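PDB 5KF0: aldehyde dehydrogenase from Burkholderia vietnamiensis, which probably oxidises aldehydes to carboxylic acids with a nicotinamide adenine dinucleotide cofactor and binds NADPH. Local coordinates for residues D12-Y17 / T190-L195; I265-Q270 / V419-L424; R407-D412 / D432-G437. All blocks are in the same frame, centred on the assembly; numbering follows the deposited sequence. Where two conformers were deposited one is given.

How the contacts relate
Contact 1 lies across the chain's centre from the other two, its centre about 45 Å from that of contact 2 and about 39 Å from that of contact 3. It is fully buried, crosses without a hydrogen bond and packs an N-terminal strand on helix 192-202. Contacts 2 and 3 belong together, their centres about 17 Å apart, for helix 401-409, strand 416-420 and helix 424-433 follow one another and Ile265 packs on Val408. Contact 2 joins two parallel strands, mostly buried, with the loop after strand 416-420 reaching a second subunit. Contact 3, only partly buried, ties two helix ends by an asparagine amide and waters beside a third subunit.

Contact 1 of 3, residues D12-Y17 / T190-L195; sequences DTYPYY and TPVGAL
Leu195 and Val192, on the first turn of helix 192-202, meet the N-terminal strand 13-18 of a small mixed sheet, a strand-on-helix packing of the aldehyde dehydrogenase fold. No hydrogen bond crosses between residues 12-17 and 190-195; the contact is apolar and aromatic.

The face-on aromatic contact belongs to Tyr14. Val192 sends CG1 over one face of its ring, 4.1 Å from the centroid and 24° off the normal, a CH-pi contact displaced toward the hydroxyl end, where CG1 lies 3.7 Å from Tyr14 CZ. The Val192 torsion (chi1 175°) places CG1, rather than CG2, over the ring, and the two side chains meet at about a right angle. The phenol OH beyond is hydrogen-bonded to Lys11 N, which ties the far end of the ring to the chain just before the strand.

The aliphatic part belongs to Leu195, whose two methyls fork against the strand. CD1 reaches Tyr14 CB at 3.9 Å, while CD2 approaches Tyr16 CA and, at 4.1 Å, Tyr17 CD2. The Tyr17 ring also comes obliquely to the helix backbone, CE2 3.8 Å from Leu195 O, and touches Ala198, Glu199 and Ala202 farther along. On the helix side, Glu98 accepts from Val192 N and Gly193 N at the start of the helix. Both Leu195 methyls, CD1 and CD2, lie 3.5 Å from Pro15 O, a buried carbonyl with no polar partner.

Contact 2 of 3, residues I265-Q270 / V419-L424; sequences IVDADQ and VFTDSL
Ile265 and Val266 pair in parallel with Val419 and Phe420, Phe420 N donating to Ile265 O (2.8 Å) and Asp267 N to Phe420 O (3.0 Å). Where the strands end, acidic side chains carry the pairing onward. Thr421 OG1 donates to the anti lone pair of Asp267 OD1 (2.7 Å) and accepts from Ser423 N, forming an ST turn; OD1 is also hydrogen-bonded to His426 ND1. Asp267 OD2 takes Ala268 N, so both carboxylate oxygens are engaged.

In the type I turn from Asp267 to Gln270, Asp269 turns its carboxylate back toward residues 419-424 with chi1 59°. Its OD2 receives Asp422 N at 2.8 Å on the syn side, 28° out of the plane, and OD1 is met by Gln270 NE2 from above the carboxylate plane. The Gln270 chain, bent at chi2, runs against the Phe420 backbone, CG 3.3 Å from Phe420 O, while its OE1 accepts from Gln273.

Asp422 and Ser423 bond reciprocally with Ser423 and Asp422 of the second subunit. Within the chain, Val266 and Phe420 pack on helix 274-286 and Ile265 and Val419 on helix 401-409; strands 298-302 and 438-441 flank the pair in the sheet.

Contact 3 of 3, residues R407-D412 / D432-G437; sequences RVNDSD and DELEVG
Asn409, near the end of helix 401-409, grips the backbone where helix 424-433 ends, on both sides of Leu434, with both ends of its amide. ND2 donates to Glu433 O at 2.9 Å, and OD1 accepts from Glu435 N, also at 2.9 Å, so one flat group spans Leu434. Both bonds are nearly straight. Glu433 O lies close to the amide plane of Asn409, but ND2 comes to that carbonyl from off its plane; Glu435 N is tilted 21° from the plane of the Asn409 carbonyl. With CG anti to its carbonyl carbon (chi1 -78°), the amide swings toward the second helix end, and the paired bonds fix which end is oxygen and which nitrogen. Beside them, Val408 meets Leu434 at about a right angle, CG1 lying 3.7 Å from Leu434 CD2.

Water extends the grip. One molecule lies within donating distance of Asn409 OD1 (2.9 Å) and Glu435 O (2.8 Å); another donates to Glu435 OE1 (3.0 Å) and, weakly, to Asn409 O.

Farther out, Arg298 bonds to the carbonyls of Arg407 and Val408, anchoring the end of helix 401-409, and Asp410 forms salt bridges with Arg379 and Arg385. Val408 and Leu434 both rest on Ala417 of strand 416-420. Asp432 makes salt bridges to Arg148 of the third subunit and Arg484 of the fourth, placing this helix end at the tetramer interface. Strand 416-420, helix 424-433 and the parallel neighbour strand 438-441 form a beta-alpha-beta crossover, with helix 401-409 preceding it and packing on the same face.

Contact 1 of 3, residues D12-Y17 / T190-L195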
loop_
_atom_site.group_PDB
_atom_site.type_symbol
_atom_site.label_atom_id
_atom_site.label_comp_id
_atom_site.label_asym_id
_atom_site.label_seq_id
_atom_site.Cartn_x
_atom_site.Cartn_y
_atom_site.Cartn_z
ATOM N N ASP A 12 7.280 -42.793 -22.960
ATOM C CA ASP A 12 6.284 -43.858 -23.048
ATOM C C ASP A 12 5.517 -44.018 -21.748
ATOM O O ASP A 12 4.351 -44.437 -21.767
ATOM C CB ASP A 12 6.945 -45.192 -23.393
ATOM C CG ASP A 12 7.370 -45.285 -24.838
ATOM O OD1 ASP A 12 6.935 -44.446 -25.654
ATOM O OD2 ASP A 12 8.130 -46.220 -25.155
ATOM N N THR A 13 6.159 -43.721 -20.615
ATOM C CA THR A 13 5.537 -43.772 -19.299
ATOM C C THR A 13 6.035 -42.598 -18.462
ATOM O O THR A 13 7.141 -42.091 -18.674
ATOM C CB THR A 13 5.843 -45.076 -18.541
ATOM O OG1 THR A 13 7.229 -45.111 -18.199
ATOM C CG2 THR A 13 5.504 -46.315 -19.377
ATOM N N TYR A 14 5.211 -42.188 -17.491
ATOM C CA TYR A 14 5.545 -41.158 -16.517
ATOM C C TYR A 14 5.228 -41.654 -15.113
ATOM O O TYR A 14 4.235 -42.365 -14.910
ATOM C CB TYR A 14 4.768 -39.838 -16.770
ATOM C CG TYR A 14 5.270 -39.079 -17.978
ATOM C CD1 TYR A 14 6.169 -38.023 -17.844
ATOM C CD2 TYR A 14 4.866 -39.433 -19.256
ATOM C CE1 TYR A 14 6.636 -37.339 -18.949
ATOM C CE2 TYR A 14 5.328 -38.753 -20.372
ATOM C CZ TYR A 14 6.215 -37.709 -20.209
ATOM O OH TYR A 14 6.680 -37.045 -21.319
ATOM N N PRO A 15 6.042 -41.287 -14.127
ATOM C CA PRO A 15 5.701 -41.564 -12.731
ATOM C C PRO A 15 4.790 -40.473 -12.190
ATOM O O PRO A 15 4.580 -39.438 -12.826
ATOM C CB PRO A 15 7.064 -41.515 -12.042
ATOM C CG PRO A 15 7.768 -40.381 -12.791
ATOM C CD PRO A 15 7.261 -40.465 -14.236
ATOM N N TYR A 16 4.252 -40.706 -10.997
ATOM C CA TYR A 16 3.732 -39.577 -10.235
ATOM C C TYR A 16 4.782 -39.151 -9.221
ATOM O O TYR A 16 5.804 -39.810 -9.041
ATOM C CB TYR A 16 2.370 -39.864 -9.569
ATOM C CG TYR A 16 2.230 -41.020 -8.601
ATOM C CD1 TYR A 16 2.959 -41.072 -7.411
ATOM C CD2 TYR A 16 1.302 -42.028 -8.840
ATOM C CE1 TYR A 16 2.794 -42.123 -6.513
ATOM C CE2 TYR A 16 1.135 -43.072 -7.951
ATOM C CZ TYR A 16 1.882 -43.120 -6.795
ATOM O OH TYR A 16 1.719 -44.159 -5.903
ATOM N N TYR A 17 4.545 -38.009 -8.582
ATOM C CA TYR A 17 5.521 -37.438 -7.662
ATOM C C TYR A 17 4.922 -37.389 -6.270
ATOM O O TYR A 17 3.921 -36.701 -6.038
ATOM C CB TYR A 17 5.987 -36.061 -8.138
ATOM C CG TYR A 17 6.980 -36.238 -9.267
ATOM C CD1 TYR A 17 8.349 -36.254 -9.020
ATOM C CD2 TYR A 17 6.543 -36.478 -10.566
ATOM C CE1 TYR A 17 9.263 -36.463 -10.048
ATOM C CE2 TYR A 17 7.451 -36.692 -11.602
ATOM C CZ TYR A 17 8.806 -36.680 -11.329
ATOM O OH TYR A 17 9.722 -36.891 -12.348
ATOM N N THR A 190 -5.236 -34.687 -19.050
ATOM C CA THR A 190 -4.051 -33.882 -19.370
ATOM C C THR A 190 -3.095 -33.814 -18.182
ATOM O O THR A 190 -2.813 -32.727 -17.663
ATOM C CB THR A 190 -4.451 -32.462 -19.792
ATOM O OG1 THR A 190 -5.139 -31.811 -18.707
ATOM C CG2 THR A 190 -5.350 -32.460 -21.036
ATOM N N PRO A 191 -2.538 -34.952 -17.747
ATOM C CA PRO A 191 -1.626 -34.936 -16.592
ATOM C C PRO A 191 -0.157 -34.680 -16.902
ATOM O O PRO A 191 0.599 -34.373 -15.968
ATOM C CB PRO A 191 -1.795 -36.350 -16.017
ATOM C CG PRO A 191 -1.932 -37.197 -17.268
ATOM C CD PRO A 191 -2.749 -36.327 -18.245
ATOM N N VAL A 192 0.272 -34.792 -18.163
ATOM C CA VAL A 192 1.703 -34.856 -18.449
ATOM C C VAL A 192 2.386 -33.527 -18.151
ATOM O O VAL A 192 3.496 -33.501 -17.602
ATOM C CB VAL A 192 1.941 -35.291 -19.903
ATOM C CG1 VAL A 192 3.433 -35.233 -20.230
ATOM C CG2 VAL A 192 1.380 -36.700 -20.120
ATOM N N GLY A 193 1.762 -32.412 -18.537
ATOM C CA GLY A 193 2.359 -31.113 -18.257
ATOM C C GLY A 193 2.668 -30.922 -16.783
ATOM O O GLY A 193 3.774 -30.513 -16.414
ATOM N N ALA A 194 1.693 -31.234 -15.920
ATOM C CA ALA A 194 1.902 -31.136 -14.475
ATOM C C ALA A 194 3.034 -32.043 -13.999
ATOM O O ALA A 194 3.769 -31.683 -13.066
ATOM C CB ALA A 194 0.599 -31.477 -13.742
ATOM N N LEU A 195 3.187 -33.219 -14.614
ATOM C CA LEU A 195 4.261 -34.125 -14.215
ATOM C C LEU A 195 5.622 -33.651 -14.713
ATOM O O LEU A 195 6.644 -33.982 -14.109
ATOM C CB LEU A 195 3.977 -35.542 -14.712
ATOM C CG LEU A 195 2.729 -36.152 -14.069
ATOM C CD1 LEU A 195 2.373 -37.459 -14.764
ATOM C CD2 LEU A 195 2.917 -36.379 -12.559
#

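Contact 2 of 3, residues I265-Q270 / V419-L424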
loop_
_atom_site.group_PDB
_atom_site.type_symbol
_atom_site.label_atom_id
_atom_site.label_comp_id
_atom_site.label_asym_id
_atom_site.label_seq_id
_atom_site.Cartn_x
_atom_site.Cartn_y
_atom_site.Cartn_z
ATOM N N ILE A 265 -19.354 -6.604 -25.918
ATOM C CA ILE A 265 -20.211 -5.545 -26.451
ATOM C C ILE A 265 -19.418 -4.742 -27.470
ATOM O O ILE A 265 -18.275 -4.351 -27.199
ATOM C CB ILE A 265 -20.707 -4.617 -25.328
ATOM C CG1 ILE A 265 -21.650 -5.369 -24.391
ATOM C CG2 ILE A 265 -21.398 -3.379 -25.925
ATOM C CD1 ILE A 265 -21.978 -4.589 -23.120
ATOM N N VAL A 266 -20.025 -4.478 -28.631
ATOM C CA VAL A 266 -19.448 -3.602 -29.652
ATOM C C VAL A 266 -20.300 -2.338 -29.704
ATOM O O VAL A 266 -21.458 -2.375 -30.138
ATOM C CB VAL A 266 -19.388 -4.280 -31.026
ATOM C CG1 VAL A 266 -18.758 -3.330 -32.053
ATOM C CG2 VAL A 266 -18.612 -5.610 -30.937
ATOM N N ASP A 267 -19.727 -1.216 -29.272
ATOM C CA ASP A 267 -20.447 0.047 -29.151
ATOM C C ASP A 267 -20.597 0.731 -30.512
ATOM O O ASP A 267 -19.974 0.358 -31.511
ATOM C CB ASP A 267 -19.710 0.968 -28.166
ATOM C CG ASP A 267 -20.614 1.986 -27.493
ATOM O OD1 ASP A 267 -20.098 2.708 -26.609
ATOM O OD2 ASP A 267 -21.820 2.083 -27.825
ATOM N N ALA A 268 -21.430 1.775 -30.520
ATOM C CA ALA A 268 -21.795 2.482 -31.742
ATOM C C ALA A 268 -20.636 3.246 -32.375
ATOM O O ALA A 268 -20.742 3.629 -33.548
ATOM C CB ALA A 268 -22.951 3.442 -31.434
ATOM N N ASP A 269 -19.540 3.470 -31.642
ATOM C CA ASP A 269 -18.434 4.305 -32.101
ATOM C C ASP A 269 -17.298 3.505 -32.742
ATOM O O ASP A 269 -16.208 4.050 -32.951
ATOM C CB ASP A 269 -17.889 5.151 -30.937
ATOM C CG ASP A 269 -17.382 4.311 -29.763
ATOM O OD1 ASP A 269 -17.409 3.064 -29.833
ATOM O OD2 ASP A 269 -16.955 4.913 -28.749
ATOM N N GLN A 270 -17.538 2.246 -33.092
ATOM C CA GLN A 270 -16.471 1.335 -33.491
ATOM C C GLN A 270 -16.323 1.163 -35.003
ATOM O O GLN A 270 -15.536 0.312 -35.431
ATOM C CB GLN A 270 -16.694 -0.032 -32.836
ATOM C CG GLN A 270 -16.544 0.011 -31.315
ATOM C CD GLN A 270 -15.130 0.355 -30.921
ATOM O OE1 GLN A 270 -14.204 -0.414 -31.186
ATOM N NE2 GLN A 270 -14.945 1.527 -30.308
ATOM N N VAL A 419 -15.875 -4.744 -23.630
ATOM C CA VAL A 419 -16.614 -3.640 -24.247
ATOM C C VAL A 419 -15.678 -2.905 -25.196
ATOM O O VAL A 419 -14.718 -2.266 -24.750
ATOM C CB VAL A 419 -17.190 -2.646 -23.225
ATOM C CG1 VAL A 419 -18.071 -1.626 -23.959
ATOM C CG2 VAL A 419 -17.979 -3.361 -22.127
ATOM N N PHE A 420 -15.971 -2.967 -26.492
ATOM C CA PHE A 420 -15.266 -2.157 -27.483
ATOM C C PHE A 420 -15.973 -0.809 -27.550
ATOM O O PHE A 420 -17.055 -0.688 -28.129
ATOM C CB PHE A 420 -15.247 -2.850 -28.843
ATOM C CG PHE A 420 -14.440 -4.124 -28.869
ATOM C CD1 PHE A 420 -13.076 -4.098 -29.154
ATOM C CD2 PHE A 420 -15.049 -5.350 -28.627
ATOM C CE1 PHE A 420 -12.327 -5.274 -29.191
ATOM C CE2 PHE A 420 -14.306 -6.533 -28.662
ATOM C CZ PHE A 420 -12.949 -6.490 -28.936
ATOM N N THR A 421 -15.364 0.209 -26.943
ATOM C CA THR A 421 -15.913 1.562 -26.910
ATOM C C THR A 421 -14.754 2.535 -26.748
ATOM O O THR A 421 -13.715 2.185 -26.178
ATOM C CB THR A 421 -16.922 1.761 -25.756
ATOM O OG1 THR A 421 -17.528 3.057 -25.865
ATOM C CG2 THR A 421 -16.230 1.654 -24.377
ATOM N N ASP A 422 -14.931 3.751 -27.266
ATOM C CA ASP A 422 -14.037 4.856 -26.946
ATOM C C ASP A 422 -14.694 5.856 -26.006
ATOM O O ASP A 422 -14.090 6.887 -25.699
ATOM C CB ASP A 422 -13.560 5.566 -28.221
ATOM C CG ASP A 422 -12.375 6.520 -27.961
ATOM O OD1 ASP A 422 -11.392 6.081 -27.340
ATOM O OD2 ASP A 422 -12.442 7.687 -28.369
ATOM N N SER A 423 -15.903 5.570 -25.524
ATOM C CA SER A 423 -16.641 6.513 -24.686
ATOM C C SER A 423 -16.266 6.321 -23.225
ATOM O O SER A 423 -16.495 5.250 -22.652
ATOM C CB SER A 423 -18.150 6.333 -24.870
ATOM O OG SER A 423 -18.876 7.066 -23.900
ATOM N N LEU A 424 -15.702 7.368 -22.618
ATOM C CA LEU A 424 -15.444 7.334 -21.184
ATOM C C LEU A 424 -16.721 7.042 -20.419
ATOM O O LEU A 424 -16.736 6.214 -19.501
ATOM C CB LEU A 424 -14.879 8.678 -20.729
ATOM C CG LEU A 424 -13.396 8.970 -20.827
ATOM C CD1 LEU A 424 -13.209 10.482 -20.778
ATOM C CD2 LEU A 424 -12.691 8.298 -19.660
#

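Contact 3 of 3, residues R407-D412 / D432-G437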
loop_
_atom_site.group_PDB
_atom_site.type_symbol
_atom_site.label_atom_id
_atom_site.label_comp_id
_atom_site.label_asym_id
_atom_site.label_seq_id
_atom_site.Cartn_x
_atom_site.Cartn_y
_atom_site.Cartn_z
ATOM N N ARG A 407 -28.174 -7.250 -20.634
ATOM C CA ARG A 407 -28.171 -8.561 -21.267
ATOM C C ARG A 407 -26.875 -9.319 -20.987
ATOM O O ARG A 407 -26.904 -10.544 -20.842
ATOM C CB ARG A 407 -28.448 -8.397 -22.760
ATOM C CG ARG A 407 -29.928 -8.064 -22.978
ATOM C CD ARG A 407 -30.227 -7.342 -24.290
ATOM N NE ARG A 407 -30.090 -8.228 -25.437
ATOM C CZ ARG A 407 -30.132 -7.818 -26.704
ATOM N NH1 ARG A 407 -30.299 -6.531 -26.987
ATOM N NH2 ARG A 407 -29.994 -8.696 -27.686
ATOM N N VAL A 408 -25.746 -8.622 -20.865
ATOM C CA VAL A 408 -24.536 -9.288 -20.384
ATOM C C VAL A 408 -24.791 -9.898 -19.006
ATOM O O VAL A 408 -24.418 -11.045 -18.728
ATOM C CB VAL A 408 -23.350 -8.304 -20.346
ATOM C CG1 VAL A 408 -22.142 -8.954 -19.635
ATOM C CG2 VAL A 408 -22.970 -7.849 -21.763
ATOM N N ASN A 409 -25.424 -9.126 -18.118
ATOM C CA ASN A 409 -25.714 -9.579 -16.760
ATOM C C ASN A 409 -26.813 -10.631 -16.698
ATOM O O ASN A 409 -27.013 -11.223 -15.633
ATOM C CB ASN A 409 -26.136 -8.395 -15.882
ATOM C CG ASN A 409 -24.965 -7.552 -15.408
ATOM O OD1 ASN A 409 -23.839 -8.029 -15.305
ATOM N ND2 ASN A 409 -25.244 -6.277 -15.092
ATOM N N ASP A 410 -27.548 -10.855 -17.793
ATOM C CA ASP A 410 -28.652 -11.813 -17.825
ATOM C C ASP A 410 -28.078 -13.226 -17.934
ATOM O O ASP A 410 -28.121 -13.878 -18.980
ATOM C CB ASP A 410 -29.588 -11.490 -18.983
ATOM C CG ASP A 410 -30.655 -12.550 -19.181
ATOM O OD1 ASP A 410 -31.141 -13.087 -18.151
ATOM O OD2 ASP A 410 -30.982 -12.863 -20.358
ATOM N N SER A 411 -27.523 -13.689 -16.811
ATOM C CA SER A 411 -26.722 -14.902 -16.782
ATOM C C SER A 411 -26.551 -15.346 -15.339
ATOM O O SER A 411 -26.566 -14.516 -14.423
ATOM C CB SER A 411 -25.338 -14.666 -17.402
ATOM O OG SER A 411 -24.530 -15.830 -17.282
ATOM N N ASP A 412 -26.367 -16.662 -15.157
ATOM C CA ASP A 412 -25.907 -17.204 -13.881
ATOM C C ASP A 412 -24.472 -16.808 -13.576
ATOM O O ASP A 412 -24.046 -16.900 -12.419
ATOM C CB ASP A 412 -25.962 -18.739 -13.883
ATOM C CG ASP A 412 -27.355 -19.289 -14.044
ATOM O OD1 ASP A 412 -28.331 -18.589 -13.716
ATOM O OD2 ASP A 412 -27.455 -20.461 -14.468
ATOM N N ASP A 432 -19.226 0.207 -13.528
ATOM C CA ASP A 432 -20.202 0.296 -12.441
ATOM C C ASP A 432 -21.153 -0.894 -12.417
ATOM O O ASP A 432 -21.520 -1.382 -11.342
ATOM C CB ASP A 432 -21.075 1.548 -12.587
ATOM C CG ASP A 432 -20.371 2.847 -12.254
ATOM O OD1 ASP A 432 -19.236 2.857 -11.741
ATOM O OD2 ASP A 432 -21.016 3.896 -12.493
ATOM N N GLU A 433 -21.641 -1.311 -13.593
ATOM C CA GLU A 433 -22.863 -2.101 -13.673
ATOM C C GLU A 433 -22.662 -3.560 -14.048
ATOM O O GLU A 433 -23.546 -4.374 -13.756
ATOM C CB GLU A 433 -23.837 -1.480 -14.690
ATOM C CG GLU A 433 -24.293 -0.068 -14.336
ATOM C CD GLU A 433 -25.000 -0.019 -12.997
ATOM O OE1 GLU A 433 -25.863 -0.889 -12.754
ATOM O OE2 GLU A 433 -24.686 0.880 -12.192
ATOM N N LEU A 434 -21.552 -3.918 -14.689
ATOM C CA LEU A 434 -21.356 -5.307 -15.102
ATOM C C LEU A 434 -20.923 -6.134 -13.898
ATOM O O LEU A 434 -19.867 -5.873 -13.312
ATOM C CB LEU A 434 -20.326 -5.405 -16.224
ATOM C CG LEU A 434 -20.843 -4.854 -17.559
ATOM C CD1 LEU A 434 -19.731 -4.964 -18.620
ATOM C CD2 LEU A 434 -22.119 -5.579 -18.024
ATOM N N GLU A 435 -21.738 -7.134 -13.537
ATOM C CA GLU A 435 -21.455 -7.961 -12.361
ATOM C C GLU A 435 -20.535 -9.103 -12.781
ATOM O O GLU A 435 -20.940 -10.255 -12.981
ATOM C CB GLU A 435 -22.736 -8.467 -11.708
ATOM C CG GLU A 435 -22.430 -9.061 -10.334
ATOM C CD GLU A 435 -23.652 -9.436 -9.519
ATOM O OE1 GLU A 435 -24.791 -9.318 -10.019
ATOM O OE2 GLU A 435 -23.454 -9.855 -8.357
ATOM N N VAL A 436 -19.252 -8.754 -12.914
ATOM C CA VAL A 436 -18.202 -9.661 -13.352
ATOM C C VAL A 436 -16.965 -9.396 -12.504
ATOM O O VAL A 436 -16.832 -8.349 -11.857
ATOM C CB VAL A 436 -17.857 -9.483 -14.853
ATOM C CG1 VAL A 436 -19.040 -9.855 -15.736
ATOM C CG2 VAL A 436 -17.465 -8.040 -15.127
ATOM N N GLY A 437 -16.054 -10.360 -12.516
ATOM C CA GLY A 437 -14.760 -10.132 -11.891
ATOM C C GLY A 437 -13.969 -9.053 -12.604
ATOM O O GLY A 437 -13.381 -8.174 -11.966
HETATM O O HOH W 1 -22.921 -10.706 -14.865
HETATM O O HOH W 2 -26.272 -9.965 -12.551
#